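Local coordinates for outer membrane protein SusF (Bacteroides thetaiotaomicron, PDB 4FE9) that binds starch at the cell surface through its carbohydrate-binding modules, before the polysaccharide is carried into the periplasm for degradation, at residues Q94-T99 and L140-T145; K104-V109 and D222-W227. All coordinates share one frame; numbering follows the deposited sequence. Where two conformers were deposited one is given.

Contact 1: residues Q94-T99 and L140-T145. With EDO (1,2-ethanediol), chain D.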
loop_
_atom_site.group_PDB
_atom_site.type_symbol
_atom_site.label_atom_id
_atom_site.label_comp_id
_atom_site.label_asym_id
_atom_site.label_seq_id
_atom_site.Cartn_x
_atom_site.Cartn_y
_atom_site.Cartn_z
ATOM N N GLN A 94 -7.731 29.173 1.081
ATOM C CA GLN A 94 -7.872 28.186 0.004
ATOM C C GLN A 94 -6.522 27.802 -0.560
ATOM O O GLN A 94 -6.343 26.688 -1.006
ATOM C CB GLN A 94 -8.758 28.700 -1.108
ATOM C CG GLN A 94 -10.092 29.105 -0.614
ATOM C CD GLN A 94 -11.018 29.529 -1.723
ATOM O OE1 GLN A 94 -10.697 30.410 -2.515
ATOM N NE2 GLN A 94 -12.206 28.942 -1.750
ATOM N N LEU A 95 -5.558 28.726 -0.503
ATOM C CA LEU A 95 -4.186 28.402 -0.893
ATOM C C LEU A 95 -3.602 27.350 0.077
ATOM O O LEU A 95 -3.012 26.368 -0.337
ATOM C CB LEU A 95 -3.320 29.658 -0.874
ATOM C CG LEU A 95 -1.851 29.464 -1.301
ATOM C CD1 LEU A 95 -1.742 28.894 -2.722
ATOM C CD2 LEU A 95 -1.120 30.817 -1.225
ATOM N N ASP A 96 -3.828 27.573 1.352
ATOM C CA ASP A 96 -3.435 26.631 2.409
ATOM C C ASP A 96 -4.099 25.266 2.203
ATOM O O ASP A 96 -3.424 24.272 2.085
ATOM C CB ASP A 96 -3.788 27.258 3.780
ATOM C CG ASP A 96 -3.373 26.380 4.978
ATOM O OD1 ASP A 96 -2.344 25.669 4.906
ATOM O OD2 ASP A 96 -4.119 26.374 5.979
ATOM N N SER A 97 -5.407 25.269 1.943
ATOM C CA SER A 97 -6.143 24.038 1.596
ATOM C C SER A 97 -5.564 23.334 0.380
ATOM O O SER A 97 -5.434 22.110 0.346
ATOM C CB SER A 97 -7.634 24.356 1.350
ATOM O OG SER A 97 -8.290 24.610 2.572
ATOM N N VAL A 98 -5.298 24.088 -0.662
ATOM C CA VAL A 98 -4.833 23.465 -1.872
ATOM C C VAL A 98 -3.411 22.894 -1.674
ATOM O O VAL A 98 -3.063 21.849 -2.234
ATOM C CB VAL A 98 -4.913 24.467 -3.076
ATOM C CG1 VAL A 98 -4.128 23.957 -4.228
ATOM C CG2 VAL A 98 -6.387 24.661 -3.487
ATOM N N THR A 99 -2.599 23.577 -0.856
ATOM C CA THR A 99 -1.235 23.132 -0.589
ATOM C C THR A 99 -1.272 21.767 0.145
ATOM O O THR A 99 -0.514 20.834 -0.192
ATOM C CB THR A 99 -0.445 24.188 0.308
ATOM O OG1 THR A 99 -0.277 25.414 -0.420
ATOM C CG2 THR A 99 0.959 23.642 0.664
ATOM N N LEU A 140 4.741 27.830 1.137
ATOM C CA LEU A 140 3.770 28.035 2.182
ATOM C C LEU A 140 3.986 26.943 3.236
ATOM O O LEU A 140 4.214 25.770 2.899
ATOM C CB LEU A 140 2.329 27.950 1.623
ATOM C CG LEU A 140 1.158 28.102 2.610
ATOM C CD1 LEU A 140 -0.045 28.860 2.007
ATOM C CD2 LEU A 140 0.700 26.742 3.147
ATOM N N GLN A 141 3.937 27.332 4.490
ATOM C CA GLN A 141 4.077 26.376 5.576
ATOM C C GLN A 141 2.783 26.302 6.342
ATOM O O GLN A 141 2.385 27.270 7.007
ATOM C CB GLN A 141 5.200 26.816 6.523
ATOM C CG GLN A 141 5.398 25.852 7.731
ATOM C CD GLN A 141 6.306 26.448 8.790
ATOM O OE1 GLN A 141 7.002 27.408 8.538
ATOM N NE2 GLN A 141 6.241 25.923 9.981
ATOM N N PRO A 142 2.137 25.138 6.308
ATOM C CA PRO A 142 0.887 24.993 7.038
ATOM C C PRO A 142 1.113 25.189 8.522
ATOM O O PRO A 142 2.253 25.187 8.967
ATOM C CB PRO A 142 0.475 23.548 6.749
ATOM C CG PRO A 142 1.097 23.232 5.441
ATOM C CD PRO A 142 2.419 23.976 5.447
ATOM N N ALA A 143 0.040 25.462 9.252
ATOM C CA ALA A 143 0.126 25.822 10.664
ATOM C C ALA A 143 0.599 24.612 11.473
ATOM O O ALA A 143 0.630 23.472 10.969
ATOM C CB ALA A 143 -1.190 26.281 11.170
ATOM N N THR A 144 1.183 24.915 12.611
ATOM C CA THR A 144 1.690 23.912 13.531
ATOM C C THR A 144 0.613 22.885 13.864
ATOM O O THR A 144 -0.535 23.230 14.071
ATOM C CB THR A 144 2.189 24.617 14.795
ATOM O OG1 THR A 144 3.315 25.430 14.429
ATOM C CG2 THR A 144 2.618 23.603 15.879
ATOM N N THR A 145 0.949 21.622 13.745
ATOM C CA THR A 145 -0.015 20.569 14.090
ATOM C C THR A 145 0.019 20.268 15.580
ATOM O O THR A 145 0.953 20.688 16.274
ATOM C CB THR A 145 0.205 19.328 13.287
ATOM O OG1 THR A 145 1.456 18.747 13.637
ATOM C CG2 THR A 145 0.204 19.652 11.753
HETATM C C1 EDO D . 7.465 28.273 12.547
HETATM O O1 EDO D . 7.360 26.884 12.919
HETATM C C2 EDO D . 6.087 28.912 12.624
HETATM O O2 EDO D . 5.390 28.454 13.809
HETATM O O HOH W 1 -2.588 25.851 8.186
#
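Leu-140, at the end of strand 128-141, points its forked side chain at helix 92-102, which lies against the mixed sheet of the N-terminal Ig-like domain. Its two methyls divide the work. CD1 meets Leu-95, the two leucines sliding past each other in opposite directions with Leu-95 CG 3.8 Å from Leu-140 CD1, while CD2 touches both Thr-99 and Asp-96. Leu-95 also rests on Leu-113 of the neighbouring strand 111-122 and on Ile-39. Thr-99 holds its hydroxyl beside the backbone N (chi1 -65°), and OG1 turns back along the helix to Leu-95 O at 2.9 Å, standing 40° above that carbonyl plane; Thr-99 N reaches the same oxygen from the opposite face. A glycine in place of Thr-99 would probably leave Leu-140 CD2 with a gap beside it and Leu-95 O with the backbone N-H as its one grip from that residue. The carboxylate arm of Asp-96 crosses Leu-140 at about a right angle, and its OD1, hydrogen-bonded to Gln-100, lies 3.9 Å from Pro-142 CA. Its other oxygen bridges helix to loop through water: Asp-96 OD2 accepts from water 1 at 2.7 Å, and Ala-143 N donates to that water at 2.9 Å.

Contact 2: residues K104-V109 and D222-W227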
loop_
_atom_site.group_PDB
_atom_site.type_symbol
_atom_site.label_atom_id
_atom_site.label_comp_id
_atom_site.label_asym_id
_atom_site.label_seq_id
_atom_site.Cartn_x
_atom_site.Cartn_y
_atom_site.Cartn_z
ATOM N N LYS A 104 -0.857 15.885 0.179
ATOM C CA LYS A 104 -1.594 14.940 1.068
ATOM C C LYS A 104 -1.107 15.000 2.509
ATOM O O LYS A 104 -0.879 13.962 3.133
ATOM C CB LYS A 104 -1.458 13.503 0.552
ATOM C CG LYS A 104 -2.081 13.274 -0.827
ATOM C CD LYS A 104 -3.556 12.939 -0.697
ATOM C CE LYS A 104 -4.206 12.764 -2.061
ATOM N NZ LYS A 104 -4.802 14.040 -2.503
ATOM N N SER A 105 -0.939 16.213 3.042
ATOM C CA SER A 105 -0.306 16.362 4.343
ATOM C C SER A 105 -0.630 17.692 4.990
ATOM O O SER A 105 -0.557 18.765 4.336
ATOM C CB SER A 105 1.191 16.186 4.193
ATOM O OG SER A 105 1.867 16.549 5.351
ATOM N N ARG A 106 -0.966 17.650 6.281
ATOM C CA ARG A 106 -1.058 18.843 7.059
ATOM C C ARG A 106 0.232 19.181 7.781
ATOM O O ARG A 106 0.272 20.131 8.548
ATOM C CB ARG A 106 -2.204 18.761 8.025
ATOM C CG ARG A 106 -3.494 18.192 7.375
ATOM C CD ARG A 106 -4.703 18.477 8.282
ATOM N NE ARG A 106 -5.011 19.891 8.284
ATOM C CZ ARG A 106 -5.943 20.470 9.032
ATOM N NH1 ARG A 106 -6.765 19.738 9.780
ATOM N NH2 ARG A 106 -6.073 21.803 9.012
ATOM N N ALA A 107 1.298 18.446 7.491
ATOM C CA ALA A 107 2.541 18.603 8.257
ATOM C C ALA A 107 3.009 20.084 8.174
ATOM O O ALA A 107 2.888 20.722 7.109
ATOM C CB ALA A 107 3.592 17.699 7.699
ATOM N N SER A 108 3.560 20.624 9.273
ATOM C CA SER A 108 3.974 22.015 9.272
ATOM C C SER A 108 5.380 22.188 8.686
ATOM O O SER A 108 6.303 22.646 9.372
ATOM C CB SER A 108 3.905 22.597 10.661
ATOM O OG SER A 108 4.184 23.985 10.634
ATOM N N VAL A 109 5.498 21.884 7.406
ATOM C CA VAL A 109 6.773 21.876 6.674
ATOM C C VAL A 109 6.666 22.922 5.528
ATOM O O VAL A 109 5.587 23.072 4.908
ATOM C CB VAL A 109 6.997 20.446 6.040
ATOM C CG1 VAL A 109 8.177 20.452 5.079
ATOM C CG2 VAL A 109 7.207 19.390 7.162
ATOM N N ASP A 222 -10.976 8.174 3.678
ATOM C CA ASP A 222 -9.594 8.579 3.343
ATOM C C ASP A 222 -9.555 10.106 3.225
ATOM O O ASP A 222 -10.110 10.670 2.277
ATOM C CB ASP A 222 -9.160 7.917 2.024
ATOM C CG ASP A 222 -7.729 8.351 1.551
ATOM O OD1 ASP A 222 -6.989 9.096 2.278
ATOM O OD2 ASP A 222 -7.317 7.844 0.488
ATOM N N ASN A 223 -9.114 10.766 4.293
ATOM C CA ASN A 223 -9.190 12.215 4.346
ATOM C C ASN A 223 -8.271 12.817 5.405
ATOM O O ASN A 223 -7.548 12.104 6.079
ATOM C CB ASN A 223 -10.620 12.652 4.599
ATOM C CG ASN A 223 -10.952 13.963 3.902
ATOM O OD1 ASN A 223 -10.059 14.736 3.544
ATOM N ND2 ASN A 223 -12.234 14.224 3.722
ATOM N N PHE A 224 -8.386 14.123 5.597
ATOM C CA PHE A 224 -7.590 14.830 6.576
ATOM C C PHE A 224 -8.204 14.700 7.944
ATOM O O PHE A 224 -9.427 14.707 8.089
ATOM C CB PHE A 224 -7.483 16.322 6.190
ATOM C CG PHE A 224 -6.515 16.584 5.058
ATOM C CD1 PHE A 224 -5.165 16.352 5.225
ATOM C CD2 PHE A 224 -6.986 16.939 3.785
ATOM C CE1 PHE A 224 -4.277 16.488 4.150
ATOM C CE2 PHE A 224 -6.094 17.171 2.726
ATOM C CZ PHE A 224 -4.741 17.000 2.923
ATOM N N VAL A 225 -7.367 14.757 8.963
ATOM C CA VAL A 225 -7.843 14.898 10.331
ATOM C C VAL A 225 -7.931 16.345 10.721
ATOM O O VAL A 225 -6.973 17.083 10.557
ATOM C CB VAL A 225 -6.885 14.178 11.293
ATOM C CG1 VAL A 225 -7.325 14.389 12.757
ATOM C CG2 VAL A 225 -6.820 12.714 10.938
ATOM N N SER A 226 -8.981 16.695 11.448
ATOM C CA SER A 226 -9.156 18.026 11.936
ATOM C C SER A 226 -9.050 18.054 13.471
ATOM O O SER A 226 -9.445 17.083 14.145
ATOM C CB SER A 226 -10.535 18.538 11.519
ATOM O OG SER A 226 -10.870 19.689 12.261
ATOM N N TRP A 227 -8.509 19.141 14.009
ATOM C CA TRP A 227 -8.418 19.316 15.440
ATOM C C TRP A 227 -9.194 20.497 15.896
ATOM O O TRP A 227 -9.009 20.975 17.010
ATOM C CB TRP A 227 -6.951 19.449 15.903
ATOM C CG TRP A 227 -6.162 20.499 15.153
ATOM C CD1 TRP A 227 -6.058 21.831 15.458
ATOM C CD2 TRP A 227 -5.305 20.274 14.048
ATOM N NE1 TRP A 227 -5.195 22.447 14.585
ATOM C CE2 TRP A 227 -4.697 21.507 13.728
ATOM C CE3 TRP A 227 -5.025 19.153 13.247
ATOM C CZ2 TRP A 227 -3.826 21.645 12.680
ATOM C CZ3 TRP A 227 -4.148 19.289 12.241
ATOM C CH2 TRP A 227 -3.609 20.559 11.904
HETATM O O HOH W 2 -8.196 21.532 12.010
#
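The interface between the N-terminal Ig-like domain and the first carbohydrate-binding module is bridged here by Arg-106, from the loop after helix 92-102, which runs past Phe-224 to Trp-227. Arg-106 CG leaves anti to its own carbonyl carbon (chi1 -44°) and passes the phenyl ring obliquely, 3.3 Å from Phe-224 CD1. Ser-105 N comes to the edge of the same ring, 3.5 Å from Phe-224 CE1, and Arg-251 makes a cation-pi contact with it. Beyond a bend at chi3 the guanidinium lies flat on the indole of Trp-227, planes 21° apart and centres 4.2 Å apart, an off-centre cation-pi stack. In the guanidinium plane, Arg-106 NH1 donates to Val-225 O at 2.8 Å, with an N-H...O angle of 152°. Water 2 sits over the centre of the indole and accepts from both Arg-106 NH1 (3.2 Å) and Trp-227 N (3.1 Å). Arg-106 NE is hydrogen-bonded to Gln-100 of the helix, which together with the Val-225 bond and the stack fixes the rotation of the guanidinium. Tyr-250 meets the indole edge-to-face. Residues 104-106 run nearly parallel to 224-227, the end of edge strand 222-224 and the loop beyond it, a domain junction in a chain of Ig-like and starch-binding beta-sandwich modules.

Contacts 1 and 2, with centres about 9 Å apart, lie side by side where the N-terminal Ig-like domain meets the first carbohydrate-binding module. Their segments alternate along the chain: helix 92-102 supplies 94-99, the loop after it supplies 104-109, strand 128-141 and its exit give 140-145, and 222-227 comes from the edge of the module's sheet. Contact 1 fixes the helix on its own domain's sheet; contact 2 crosses to the next domain. They touch directly, since Ser-108 OG lies 2.8 Å from Pro-142 O, a probable hydrogen bond, and Gln-100 binds both Asp-96 and Arg-106. Together they probably help set how the first starch-binding module is held relative to the N-terminal Ig-like domain.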